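Local atomic coordinates of iron-only hydrogenase system regulator (Thermotoga maritima, PDB entry 2NZC), a protein that is of unknown function but probably acts as a regulator of the iron-only hydrogenase system, built on a small ACT-like domain. Residues R22-N25 with E26-N30; G70-S73 with G74-V77. One frame throughout, in Å; residues are numbered along the deposited sequence.

Interaction 1 (R22-N25 with E26-N30); sequences RQVN and ELLHN
The methylenes CG and CD of R22 lie over one face of the E26 carboxylate, at its OE2 end, with OE2 3.5 Å from CG, while the guanidinium is set beyond it and turned 47° out of the carboxylate plane. R22 leaves the helix extended and then bends at chi3 (61°), which leaves NE 4.7 Å from E26 OE2, too far for a direct salt bridge; its NH2 makes a long, weak ion pair with E18. The amide of N25 belongs to another neighbourhood: its OD1 accepts a hydrogen bond from R38.

Beneath these groups runs the regular i to i+4 ladder of helix 18-30, pairing E26 with R22, L27 with Q23, L28 with V24 and H29 with N25; L28 N is 3.0 Å from V24 O. With CG of L28 beside its own backbone N (chi1 -59°), that carbon comes 3.2 Å from V24 O. On the buried side V24 and L28 point the same way, CG1 of V24 3.8 Å from CD1 of L28. L28 also packs on L65 and L53, so an alanine here would probably take from V24 CG1 its apolar partner one turn along the helix and open a gap toward L65 and L53. Apolar branches thus face the core, and any attraction between R22 and E26 is probably weak.

Interaction 2 (G70-S73 with G74-V77); sequences GQIS and GVRV
I72 and V75 meet through their methyl groups as the chain reverses: CG2 of I72 lies 3.6 Å from CG2 of V75, the two side chains crossing at a slant. The CG2 branch of V75 stands beside its own backbone N, since CG1 takes the position anti to N (chi1 171°), and this turns it back toward the isoleucine. CB of V75 also comes within 3.4 Å of I72 O, so the valine rests against both the backbone and the side chain of the turn's first residue. Farther along the two arms barely touch: CG1 of V77 is 4.3 Å from the backbone N of G70.

Polar contact is slight. I72 to V75 forms a type II beta turn, closed by a weak bond from V75 N to I72 O, 3.3 Å long and bent to 126° at the hydrogen. S73 and G74 occupy the two central positions. G74 has a positive phi (81°), a conformation that favours glycine, and a CB there would clash with S73 O.

The turn brings the chain from helix 59-69 into strand 75-81, the last link of the beta-alpha-beta-beta-alpha-beta fold. Backbone hydrogen bonds between G74 and E15 and between R76 and V13 lay the new strand against strand 6-15, where V75 packs on I12 and V14. I72 packs on Q23, V24 and L27 of helix 18-30, and V75 also reaches V24, so both lie on the helix side, while R76 reaches L82 O of a second subunit by a hydrogen bond from NH1.

Overall arrangement
Interactions 1 and 2 lie with their centres about 12 Å apart and meet directly, although the first closes long before the second opens along the chain. V24, on the buried side of helix 18-30, brings CG2 to 3.5 Å from V75 CG2. I72 of the turn fits CD1 against the same helix, 3.9 Å from L27 CD2. The turn thus sits against residues 23-27 of helix 18-30, where the end of helix 59-69 passes into the edge strand 75-81 of the ferredoxin-like, ACT-type sheet. No active site is established; a bound acetic acid, probably from the crystallisation liquor, sits about 4 Å from the side chain of N25.

Interaction 1 (R22-N25 with E26-N30)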
# COMPACT_ATOMS: atom_id res chain seq x y z
N ARG D 22 -0.26 19.35 5.57
CA ARG D 22 -1.46 19.65 6.35
C ARG D 22 -2.68 19.86 5.45
O ARG D 22 -3.73 19.25 5.66
CB ARG D 22 -1.23 20.85 7.26
CG ARG D 22 -2.45 21.30 8.09
CD ARG D 22 -2.10 22.34 9.16
NE ARG D 22 -1.55 23.58 8.60
CZ ARG D 22 -0.34 24.07 8.87
NH1 ARG D 22 0.06 25.20 8.30
NH2 ARG D 22 0.47 23.46 9.73
N GLN D 23 -2.52 20.68 4.41
CA GLN D 23 -3.61 20.97 3.48
C GLN D 23 -4.06 19.76 2.68
O GLN D 23 -5.25 19.56 2.51
CB GLN D 23 -3.22 22.09 2.52
CG GLN D 23 -3.10 23.46 3.15
CD GLN D 23 -2.26 24.35 2.28
OE1 GLN D 23 -1.20 23.92 1.81
NE2 GLN D 23 -2.72 25.57 2.04
N VAL D 24 -3.12 18.96 2.18
CA VAL D 24 -3.47 17.71 1.49
C VAL D 24 -4.27 16.80 2.43
O VAL D 24 -5.31 16.26 2.04
CB VAL D 24 -2.22 16.96 0.90
CG1 VAL D 24 -2.60 15.58 0.35
CG2 VAL D 24 -1.57 17.78 -0.18
N ASN D 25 -3.79 16.64 3.67
CA ASN D 25 -4.47 15.80 4.66
C ASN D 25 -5.87 16.28 5.01
O ASN D 25 -6.78 15.48 5.17
CB ASN D 25 -3.65 15.65 5.94
CG ASN D 25 -2.51 14.71 5.79
OD1 ASN D 25 -2.59 13.71 5.06
ND2 ASN D 25 -1.40 15.01 6.46
N GLU D 26 -6.05 17.59 5.13
CA GLU D 26 -7.37 18.12 5.44
C GLU D 26 -8.34 17.82 4.30
O GLU D 26 -9.49 17.45 4.53
CB GLU D 26 -7.30 19.61 5.74
CG GLU D 26 -6.57 19.91 7.06
CD GLU D 26 -6.39 21.39 7.32
OE1 GLU D 26 -6.78 22.20 6.45
OE2 GLU D 26 -5.88 21.73 8.42
N LEU D 27 -7.86 17.98 3.07
CA LEU D 27 -8.63 17.71 1.87
C LEU D 27 -9.07 16.26 1.73
O LEU D 27 -10.25 15.98 1.49
CB LEU D 27 -7.82 18.11 0.63
CG LEU D 27 -8.61 18.62 -0.57
CD1 LEU D 27 -9.69 19.61 -0.13
CD2 LEU D 27 -7.61 19.28 -1.51
N LEU D 28 -8.12 15.34 1.85
CA LEU D 28 -8.38 13.91 1.77
C LEU D 28 -9.27 13.40 2.91
O LEU D 28 -10.05 12.47 2.71
CB LEU D 28 -7.06 13.13 1.75
CG LEU D 28 -6.13 13.49 0.58
CD1 LEU D 28 -4.94 12.54 0.55
CD2 LEU D 28 -6.86 13.54 -0.77
N HIS D 29 -9.15 13.99 4.10
CA HIS D 29 -10.12 13.75 5.18
C HIS D 29 -11.53 14.14 4.71
O HIS D 29 -12.48 13.37 4.88
CB HIS D 29 -9.72 14.54 6.43
CG HIS D 29 -10.78 14.58 7.50
ND1 HIS D 29 -11.59 15.68 7.71
CD2 HIS D 29 -11.14 13.66 8.43
CE1 HIS D 29 -12.41 15.43 8.72
NE2 HIS D 29 -12.15 14.22 9.17
N ASN D 30 -11.67 15.32 4.11
CA ASN D 30 -12.97 15.77 3.63
C ASN D 30 -13.60 14.81 2.64
O ASN D 30 -14.81 14.62 2.63
CB ASN D 30 -12.89 17.18 3.02
CG ASN D 30 -12.60 18.27 4.04
OD1 ASN D 30 -12.54 18.04 5.26
ND2 ASN D 30 -12.42 19.49 3.54

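Interaction 2 (G70-S73 with G74-V77)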
# COMPACT_ATOMS: atom_id res chain seq x y z
N GLY D 70 -4.81 20.71 -6.77
CA GLY D 70 -4.02 21.53 -7.68
C GLY D 70 -3.88 22.99 -7.28
O GLY D 70 -3.06 23.72 -7.83
N GLN D 71 -4.70 23.41 -6.32
CA GLN D 71 -4.63 24.76 -5.77
C GLN D 71 -3.71 24.80 -4.54
O GLN D 71 -3.55 25.84 -3.93
CB GLN D 71 -6.03 25.30 -5.44
CG GLN D 71 -6.93 25.54 -6.66
CD GLN D 71 -8.16 26.42 -6.38
OE1 GLN D 71 -9.19 26.31 -7.06
NE2 GLN D 71 -8.04 27.31 -5.39
N ILE D 72 -3.13 23.66 -4.16
CA ILE D 72 -2.20 23.62 -3.02
C ILE D 72 -0.75 23.74 -3.46
O ILE D 72 -0.27 22.93 -4.25
CB ILE D 72 -2.36 22.35 -2.15
CG1 ILE D 72 -3.79 22.26 -1.59
CG2 ILE D 72 -1.34 22.35 -1.01
CD1 ILE D 72 -4.11 20.94 -0.92
N SER D 73 -0.06 24.75 -2.93
CA SER D 73 1.36 25.00 -3.22
C SER D 73 2.26 23.82 -2.88
O SER D 73 2.19 23.27 -1.78
CB SER D 73 1.84 26.26 -2.47
OG SER D 73 3.19 26.58 -2.80
N GLY D 74 3.08 23.43 -3.84
CA GLY D 74 4.01 22.30 -3.67
C GLY D 74 3.37 20.94 -3.86
O GLY D 74 3.88 19.94 -3.33
N VAL D 75 2.26 20.88 -4.59
CA VAL D 75 1.57 19.62 -4.82
C VAL D 75 1.35 19.42 -6.30
O VAL D 75 0.82 20.30 -6.98
CB VAL D 75 0.18 19.56 -4.08
CG1 VAL D 75 -0.62 18.34 -4.52
CG2 VAL D 75 0.37 19.55 -2.57
N ARG D 76 1.77 18.27 -6.82
CA ARG D 76 1.42 17.90 -8.18
C ARG D 76 0.53 16.70 -8.15
O ARG D 76 0.82 15.72 -7.44
CB ARG D 76 2.65 17.54 -9.02
CG ARG D 76 3.67 18.64 -9.17
CD ARG D 76 4.61 18.32 -10.33
NE ARG D 76 4.88 16.88 -10.44
CZ ARG D 76 5.94 16.26 -9.91
NH1 ARG D 76 6.08 14.96 -10.07
NH2 ARG D 76 6.85 16.95 -9.23
N VAL D 77 -0.52 16.72 -8.95
CA VAL D 77 -1.44 15.60 -8.96
C VAL D 77 -1.76 15.12 -10.37
O VAL D 77 -1.84 15.91 -11.31
CB VAL D 77 -2.71 15.89 -8.11
CG1 VAL D 77 -3.40 17.11 -8.62
CG2 VAL D 77 -3.65 14.64 -8.07